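Local structure of pectinesterase 1 (Solanum lycopersicum, 1XG2) at residues F156-V161 and P189-G194; F215-G220 and G237-P242; W223-R228 and L254-Y259. The protein removes methyl esters from pectin through its C-terminal pectinesterase domain, the part present here, and may prepare cell walls for softening during fruit ripening. All coordinates share one frame; numbering follows the deposited sequence.

Interaction 1 of 3, residues F156-V161 and P189-G194; sequences FGNAAV and PNQATG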
# COMPACT_ATOMS: atom_id res chain seq x y z
N PHE A 156 2.66 -6.46 -0.25
CA PHE A 156 2.46 -6.09 1.15
C PHE A 156 2.17 -4.61 1.30
O PHE A 156 2.45 -3.82 0.40
CB PHE A 156 3.68 -6.50 1.99
CG PHE A 156 4.87 -5.61 1.80
CD1 PHE A 156 5.27 -4.74 2.81
CD2 PHE A 156 5.59 -5.63 0.63
CE1 PHE A 156 6.36 -3.90 2.66
CE2 PHE A 156 6.70 -4.81 0.47
CZ PHE A 156 7.08 -3.94 1.49
N GLY A 157 1.62 -4.24 2.46
CA GLY A 157 1.23 -2.86 2.72
C GLY A 157 -0.23 -2.76 3.14
O GLY A 157 -0.83 -3.75 3.55
N ASN A 158 -0.80 -1.58 2.99
CA ASN A 158 -2.16 -1.32 3.43
C ASN A 158 -2.91 -0.41 2.48
O ASN A 158 -3.73 0.41 2.90
CB ASN A 158 -2.14 -0.74 4.84
CG ASN A 158 -3.50 -0.74 5.51
OD1 ASN A 158 -4.32 -1.65 5.27
ND2 ASN A 158 -3.77 0.28 6.31
N ALA A 159 -2.65 -0.58 1.18
CA ALA A 159 -3.46 0.08 0.15
C ALA A 159 -4.87 -0.50 0.15
O ALA A 159 -5.09 -1.57 0.68
CB ALA A 159 -2.84 -0.11 -1.23
N ALA A 160 -5.81 0.22 -0.44
CA ALA A 160 -7.01 -0.42 -0.96
C ALA A 160 -6.65 -0.72 -2.41
O ALA A 160 -6.48 0.20 -3.22
CB ALA A 160 -8.20 0.49 -0.87
N VAL A 161 -6.50 -2.00 -2.73
CA VAL A 161 -5.87 -2.41 -3.97
C VAL A 161 -6.54 -3.64 -4.59
O VAL A 161 -6.81 -4.62 -3.90
CB VAL A 161 -4.33 -2.65 -3.78
CG1 VAL A 161 -4.07 -3.75 -2.78
CG2 VAL A 161 -3.67 -2.98 -5.10
N PRO A 189 -9.54 -1.78 12.14
CA PRO A 189 -10.75 -2.22 11.44
C PRO A 189 -11.61 -1.07 10.89
O PRO A 189 -12.53 -1.34 10.13
CB PRO A 189 -11.50 -2.99 12.51
CG PRO A 189 -11.10 -2.39 13.75
CD PRO A 189 -9.66 -2.02 13.59
N ASN A 190 -11.31 0.17 11.28
CA ASN A 190 -12.00 1.34 10.75
C ASN A 190 -11.43 1.78 9.40
O ASN A 190 -12.01 2.63 8.73
CB ASN A 190 -11.96 2.51 11.74
CG ASN A 190 -12.47 2.15 13.14
OD1 ASN A 190 -11.80 2.40 14.15
ND2 ASN A 190 -13.65 1.57 13.20
N GLN A 191 -10.29 1.22 9.01
CA GLN A 191 -9.65 1.51 7.74
C GLN A 191 -10.32 0.71 6.61
O GLN A 191 -10.44 -0.51 6.70
CB GLN A 191 -8.15 1.19 7.78
CG GLN A 191 -7.29 2.05 8.72
CD GLN A 191 -5.82 1.62 8.72
OE1 GLN A 191 -5.48 0.47 9.07
NE2 GLN A 191 -4.95 2.52 8.32
N ALA A 192 -10.72 1.39 5.54
CA ALA A 192 -11.35 0.72 4.39
C ALA A 192 -10.30 0.28 3.36
O ALA A 192 -10.31 0.67 2.18
CB ALA A 192 -12.38 1.60 3.74
N THR A 193 -9.39 -0.58 3.82
CA THR A 193 -8.28 -1.02 3.01
C THR A 193 -8.27 -2.53 2.94
O THR A 193 -9.00 -3.21 3.67
CB THR A 193 -6.97 -0.54 3.60
OG1 THR A 193 -6.91 -0.93 4.98
CG2 THR A 193 -6.93 0.98 3.64
N GLY A 194 -7.41 -3.05 2.08
CA GLY A 194 -7.26 -4.48 1.90
C GLY A 194 -6.78 -4.81 0.51
O GLY A 194 -6.76 -3.97 -0.37
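Ala160 and Gly194 pair where two successive coils of the parallel beta-helix meet, beside the bound inhibitor. Gly194 N donates to Ala159 O at 3.1 Å. Gly194 O in turn accepts from Val161 N at 3.1 Å. One parallel bridge results. At the backbone angles of Gly194 a CB would jam against Thr193 O.

The side chains meet just before the bridge. Thr193 OG1 donates to Asn158 OD1 at 2.7 Å, coming from above the carbonyl plane, 36° out of it. Asn158 CG lies anti to its own N (chi1 -167°), which carries the amide across to the threonine. Thr193 CG2 rests against Asn158 O at 3.3 Å. Gln191 reaches the other end of the same amide. Asn158 ND2 and Gln191 NE2 are 3.2 Å apart and both are donors, so they do not bond each other. Each donates instead to Asp110 of the inhibitor chain, and the shared carboxylate probably accounts for their closeness. Ala160 CB packs on Ala192 O, at the centre of an inverse gamma turn.

Strand 160-164 lies between strands 140-144 and 194-198 in the long parallel sheet. Gly194 opens strand 194-198 on one side, and on the other Ala159 and Val161 touch Gln141 of strand 140-144.

Interaction 2 of 3, residues F215-G220 and G237-P242; sequences FPTYLG and GGLINP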
# COMPACT_ATOMS: atom_id res chain seq x y z
N PHE A 215 9.84 -25.87 -0.71
CA PHE A 215 9.54 -24.45 -0.49
C PHE A 215 8.06 -24.24 -0.65
O PHE A 215 7.56 -24.19 -1.77
CB PHE A 215 10.28 -23.58 -1.50
CG PHE A 215 11.76 -23.76 -1.48
CD1 PHE A 215 12.52 -23.24 -0.45
CD2 PHE A 215 12.39 -24.47 -2.50
CE1 PHE A 215 13.91 -23.40 -0.44
CE2 PHE A 215 13.78 -24.64 -2.48
CZ PHE A 215 14.53 -24.11 -1.45
N PRO A 216 7.34 -24.10 0.46
CA PRO A 216 5.89 -23.96 0.41
C PRO A 216 5.55 -22.53 0.01
O PRO A 216 6.37 -21.63 0.19
CB PRO A 216 5.47 -24.23 1.85
CG PRO A 216 6.62 -23.71 2.65
CD PRO A 216 7.84 -24.05 1.85
N THR A 217 4.36 -22.35 -0.55
CA THR A 217 3.85 -21.03 -0.89
C THR A 217 2.47 -20.89 -0.31
O THR A 217 1.61 -21.75 -0.51
CB THR A 217 3.81 -20.85 -2.42
OG1 THR A 217 5.13 -20.89 -2.96
CG2 THR A 217 3.28 -19.49 -2.80
N TYR A 218 2.25 -19.81 0.43
CA TYR A 218 0.94 -19.52 0.98
C TYR A 218 0.40 -18.26 0.31
O TYR A 218 1.15 -17.43 -0.17
CB TYR A 218 1.02 -19.29 2.48
CG TYR A 218 1.55 -20.48 3.27
CD1 TYR A 218 2.91 -20.68 3.42
CD2 TYR A 218 0.67 -21.39 3.87
CE1 TYR A 218 3.40 -21.76 4.15
CE2 TYR A 218 1.15 -22.48 4.61
CZ TYR A 218 2.52 -22.65 4.74
OH TYR A 218 3.03 -23.71 5.47
N LEU A 219 -0.91 -18.13 0.32
CA LEU A 219 -1.59 -16.95 -0.20
C LEU A 219 -1.31 -15.70 0.62
O LEU A 219 -1.26 -14.59 0.08
CB LEU A 219 -3.10 -17.20 -0.28
CG LEU A 219 -3.52 -18.30 -1.26
CD1 LEU A 219 -5.01 -18.64 -1.07
CD2 LEU A 219 -3.21 -17.90 -2.70
N GLY A 220 -1.14 -15.87 1.93
CA GLY A 220 -0.77 -14.76 2.79
C GLY A 220 -0.52 -15.13 4.23
O GLY A 220 -0.79 -16.27 4.65
N GLY A 237 -2.26 -22.43 -8.69
CA GLY A 237 -1.42 -23.57 -9.04
C GLY A 237 -1.21 -24.50 -7.87
O GLY A 237 -1.56 -24.18 -6.73
N GLY A 238 -0.63 -25.67 -8.14
CA GLY A 238 -0.36 -26.65 -7.10
C GLY A 238 0.65 -26.20 -6.07
O GLY A 238 0.78 -26.83 -5.01
N LEU A 239 1.36 -25.10 -6.34
CA LEU A 239 2.29 -24.54 -5.38
C LEU A 239 1.63 -24.10 -4.08
O LEU A 239 2.29 -24.02 -3.03
CB LEU A 239 3.07 -23.37 -5.98
CG LEU A 239 2.40 -21.99 -5.98
CD1 LEU A 239 3.42 -20.90 -6.22
CD2 LEU A 239 1.30 -21.93 -7.01
N ILE A 240 0.33 -23.80 -4.13
CA ILE A 240 -0.35 -23.25 -2.96
C ILE A 240 -0.59 -24.36 -1.93
O ILE A 240 -1.30 -25.34 -2.18
CB ILE A 240 -1.69 -22.58 -3.33
CG1 ILE A 240 -1.48 -21.44 -4.34
CG2 ILE A 240 -2.39 -22.06 -2.06
CD1 ILE A 240 -0.51 -20.35 -3.89
N ASN A 241 0.04 -24.19 -0.78
CA ASN A 241 -0.09 -25.10 0.34
C ASN A 241 -1.56 -25.40 0.67
O ASN A 241 -2.39 -24.49 0.69
CB ASN A 241 0.60 -24.49 1.55
CG ASN A 241 0.95 -25.52 2.61
OD1 ASN A 241 2.06 -26.07 2.62
ND2 ASN A 241 0.00 -25.79 3.48
N PRO A 242 -1.90 -26.67 0.93
CA PRO A 242 -3.26 -27.04 1.36
C PRO A 242 -3.87 -26.18 2.49
O PRO A 242 -5.08 -25.92 2.48
CB PRO A 242 -3.09 -28.49 1.82
CG PRO A 242 -1.99 -29.01 0.99
CD PRO A 242 -1.03 -27.86 0.81
O HOH W 1 5.45 -23.60 -3.32
O HOH W 2 3.06 -25.19 -0.55
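Thr217 and Ile240 bring the end strand of one sheet of the parallel beta-helix, 217-220, against the loop that follows strand 235-236, with a single backbone bridge between them. The direct hydrogen bond is Asn241 N to Thr217 O, 2.9 Å and nearly straight at 173°. Ile240 CA adds a CA-H...O contact to the same Thr217 O, so this carbonyl is held by two neighbouring residues of the loop. A type I turn from Gly237 to Ile240 leads into the contact.

Two waters extend the polar contact. Both donate to Leu239 O, one of them at 2.8 Å while it accepts from Thr217 N. The other accepts from Thr217 OG1 and donates to Phe215 O.

The aromatic contact is a CH-pi pair. Asn241 CB lies over one face of the Tyr218 ring, 4.1 Å from its centroid and 26° off the normal. The two side chains run side by side, with ring and amide planes 26° apart and Asn241 CG 3.6 Å from Tyr218 CE2. A serine in place of Tyr218 would probably strip the cover from the Asn241 side chain and leave it freer to turn. Tyr218 also lies near Arg221, substrate-binding by similarity.

Apolar packing fills the inner side. Thr217 CG2 stands anti to its backbone N, where it meets Leu239 CD1 at 3.7 Å and Ile240 CD1 at 4.0 Å. Ile240 CD1 also touches Leu219 CD2 at 3.8 Å, the two side chains crossing at about a right angle.

Strand 217-220 bonds along its backbone to strand 179-184 and turns a corner at Leu219. Leu219 and Ile240 rest on Ile202 of strand 201-204, and Thr217 and Leu239 on Ala170 of strand 167-170.

Interaction 3 of 3, residues W223-R228 and L254-Y259; sequences WKEYSR and LKTLYY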
# COMPACT_ATOMS: atom_id res chain seq x y z
N TRP A 223 0.49 -9.80 8.63
CA TRP A 223 1.51 -8.87 9.11
C TRP A 223 0.93 -8.04 10.24
O TRP A 223 1.60 -7.80 11.25
CB TRP A 223 1.97 -7.98 7.95
CG TRP A 223 3.00 -6.92 8.25
CD1 TRP A 223 3.87 -6.89 9.29
CD2 TRP A 223 3.26 -5.74 7.47
NE1 TRP A 223 4.65 -5.76 9.22
CE2 TRP A 223 4.30 -5.04 8.10
CE3 TRP A 223 2.71 -5.20 6.30
CZ2 TRP A 223 4.80 -3.83 7.62
CZ3 TRP A 223 3.20 -4.00 5.82
CH2 TRP A 223 4.24 -3.32 6.47
N LYS A 224 -0.32 -7.61 10.07
CA LYS A 224 -0.99 -6.79 11.08
C LYS A 224 -2.31 -7.40 11.49
O LYS A 224 -2.83 -8.31 10.85
CB LYS A 224 -1.17 -5.35 10.60
CG LYS A 224 0.14 -4.66 10.23
CD LYS A 224 0.97 -4.35 11.48
CE LYS A 224 2.38 -3.93 11.15
NZ LYS A 224 2.47 -2.47 10.97
N GLU A 225 -2.86 -6.87 12.59
CA GLU A 225 -3.90 -7.54 13.35
C GLU A 225 -5.22 -7.71 12.58
O GLU A 225 -5.92 -8.72 12.73
CB GLU A 225 -4.15 -6.77 14.64
CG GLU A 225 -4.92 -7.54 15.71
CD GLU A 225 -5.15 -6.71 16.97
OE1 GLU A 225 -5.85 -7.21 17.88
OE2 GLU A 225 -4.64 -5.57 17.06
N TYR A 226 -5.54 -6.71 11.76
CA TYR A 226 -6.73 -6.74 10.92
C TYR A 226 -6.42 -6.94 9.43
O TYR A 226 -7.13 -6.40 8.57
CB TYR A 226 -7.55 -5.49 11.17
CG TYR A 226 -8.13 -5.51 12.57
CD1 TYR A 226 -7.38 -5.09 13.66
CD2 TYR A 226 -9.39 -6.02 12.81
CE1 TYR A 226 -7.91 -5.14 14.97
CE2 TYR A 226 -9.93 -6.07 14.09
CZ TYR A 226 -9.18 -5.63 15.16
OH TYR A 226 -9.71 -5.69 16.43
N SER A 227 -5.41 -7.76 9.15
CA SER A 227 -5.03 -8.15 7.79
C SER A 227 -6.28 -8.55 7.02
O SER A 227 -7.12 -9.28 7.53
CB SER A 227 -4.04 -9.33 7.82
OG SER A 227 -3.41 -9.54 6.58
N ARG A 228 -6.42 -8.05 5.80
CA ARG A 228 -7.63 -8.29 5.02
C ARG A 228 -7.30 -8.52 3.55
O ARG A 228 -6.90 -7.60 2.85
CB ARG A 228 -8.62 -7.14 5.17
CG ARG A 228 -9.90 -7.36 4.40
CD ARG A 228 -11.09 -6.65 4.97
NE ARG A 228 -11.02 -5.24 4.65
CZ ARG A 228 -12.06 -4.49 4.33
NH1 ARG A 228 -13.29 -4.98 4.32
NH2 ARG A 228 -11.87 -3.21 4.04
N LEU A 254 -5.43 -14.19 14.31
CA LEU A 254 -6.19 -15.26 13.66
C LEU A 254 -7.71 -15.11 13.80
O LEU A 254 -8.45 -15.60 12.97
CB LEU A 254 -5.73 -16.64 14.17
CG LEU A 254 -4.24 -16.96 13.97
CD1 LEU A 254 -3.96 -18.42 14.28
CD2 LEU A 254 -3.78 -16.59 12.55
N LYS A 255 -8.15 -14.38 14.82
CA LYS A 255 -9.57 -14.09 15.00
C LYS A 255 -10.02 -12.79 14.35
O LYS A 255 -11.21 -12.60 14.11
CB LYS A 255 -9.90 -14.01 16.50
CG LYS A 255 -9.68 -15.30 17.29
CD LYS A 255 -10.00 -15.06 18.79
CE LYS A 255 -10.13 -16.37 19.59
NZ LYS A 255 -9.63 -16.20 20.98
N THR A 256 -9.09 -11.86 14.11
CA THR A 256 -9.42 -10.50 13.66
C THR A 256 -9.09 -10.23 12.18
O THR A 256 -9.62 -9.28 11.60
CB THR A 256 -8.70 -9.46 14.53
OG1 THR A 256 -7.32 -9.82 14.69
CG2 THR A 256 -9.27 -9.45 15.97
N LEU A 257 -8.20 -11.02 11.60
CA LEU A 257 -7.96 -10.95 10.16
C LEU A 257 -9.23 -11.38 9.41
O LEU A 257 -10.12 -12.03 9.99
CB LEU A 257 -6.74 -11.80 9.76
CG LEU A 257 -6.83 -13.33 9.96
CD1 LEU A 257 -7.60 -14.00 8.84
CD2 LEU A 257 -5.44 -13.93 10.08
N TYR A 258 -9.32 -11.00 8.14
CA TYR A 258 -10.35 -11.49 7.24
C TYR A 258 -9.68 -11.92 5.95
O TYR A 258 -9.29 -11.07 5.13
CB TYR A 258 -11.40 -10.41 6.94
CG TYR A 258 -12.54 -10.93 6.09
CD1 TYR A 258 -12.46 -10.94 4.69
CD2 TYR A 258 -13.71 -11.40 6.68
CE1 TYR A 258 -13.52 -11.42 3.91
CE2 TYR A 258 -14.77 -11.88 5.90
CZ TYR A 258 -14.67 -11.88 4.52
OH TYR A 258 -15.70 -12.36 3.75
N TYR A 259 -9.55 -13.23 5.78
CA TYR A 259 -9.02 -13.84 4.58
C TYR A 259 -10.13 -14.64 3.93
O TYR A 259 -10.74 -15.49 4.56
CB TYR A 259 -7.83 -14.74 4.93
CG TYR A 259 -6.54 -14.02 5.27
CD1 TYR A 259 -6.39 -12.65 5.07
CD2 TYR A 259 -5.46 -14.72 5.81
CE1 TYR A 259 -5.21 -12.00 5.39
CE2 TYR A 259 -4.26 -14.09 6.11
CZ TYR A 259 -4.14 -12.73 5.91
OH TYR A 259 -2.97 -12.10 6.22
O HOH W 3 -6.37 -9.71 17.22
O HOH W 4 -9.69 -8.05 9.13
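Tyr226 lays one face of its ring on Thr256. Thr256 CB is 3.9 Å from the ring centroid and 23° off its normal, a CH-pi contact displaced toward the rim. Thr256 CG2 reaches on toward the hydroxyl end of the ring. Tyr259 is met at its edge, where Ser227 OG lies near the ring plane, 2.6 Å from Tyr259 OH. Ser227 OG also bonds Gln184 O. Leu257 CD1 of the same segment covers one face of the Tyr259 ring, and Trp245 stacks with that ring. The Trp223 ring has Lys224 CE over one face; the amine of this lysine forms a salt bridge with Asp117 of the inhibitor chain.

Thr256 OG1 donates to Glu225 O at 2.6 Å, from 39° out of the carbonyl plane. With chi1 at 47°, OG1 sits between the backbone N and the carbonyl carbon of Thr256, a position that brings it to Glu225 O. A water donates to both Thr256 OG1 and Glu225 OE1, tying the carboxylate to the same spot. A type I turn from Lys224 to Ser227 presents Ser227 O, which accepts from Tyr258 N at 2.9 Å, close to straight. Arg228 then forms a parallel bridge with Tyr258. Arg228 CG approaches Tyr258 O at 3.8 Å, while its guanidinium bonds Thr193 O.

Trp223, a substrate-binding residue by similarity, lies in the loop before strand 228-232. The contact is the start of pairing between strands 228-232 and 258-262 in a right-handed parallel beta-helix.

Interactions 1 and 3 both start parallel pairing in the same long sheet. Their centres are 11 Å apart, and the two contacts touch. Interaction 1 is the buried one, a short bridge with polar side chains that reach the inhibitor. Interaction 3 is partly buried and leans more on aromatic rings and water, with inhibitor contacts at Trp223 and Lys224. Interaction 2, also partly buried, lies about 23 Å from interaction 1 between centres. It ties the end strand of the sheet that also holds strand 155-157 to a loop, and its segments adjoin those of interaction 3 in sequence. It has an apolar inner side, and no other chain of the assembly touches its segments.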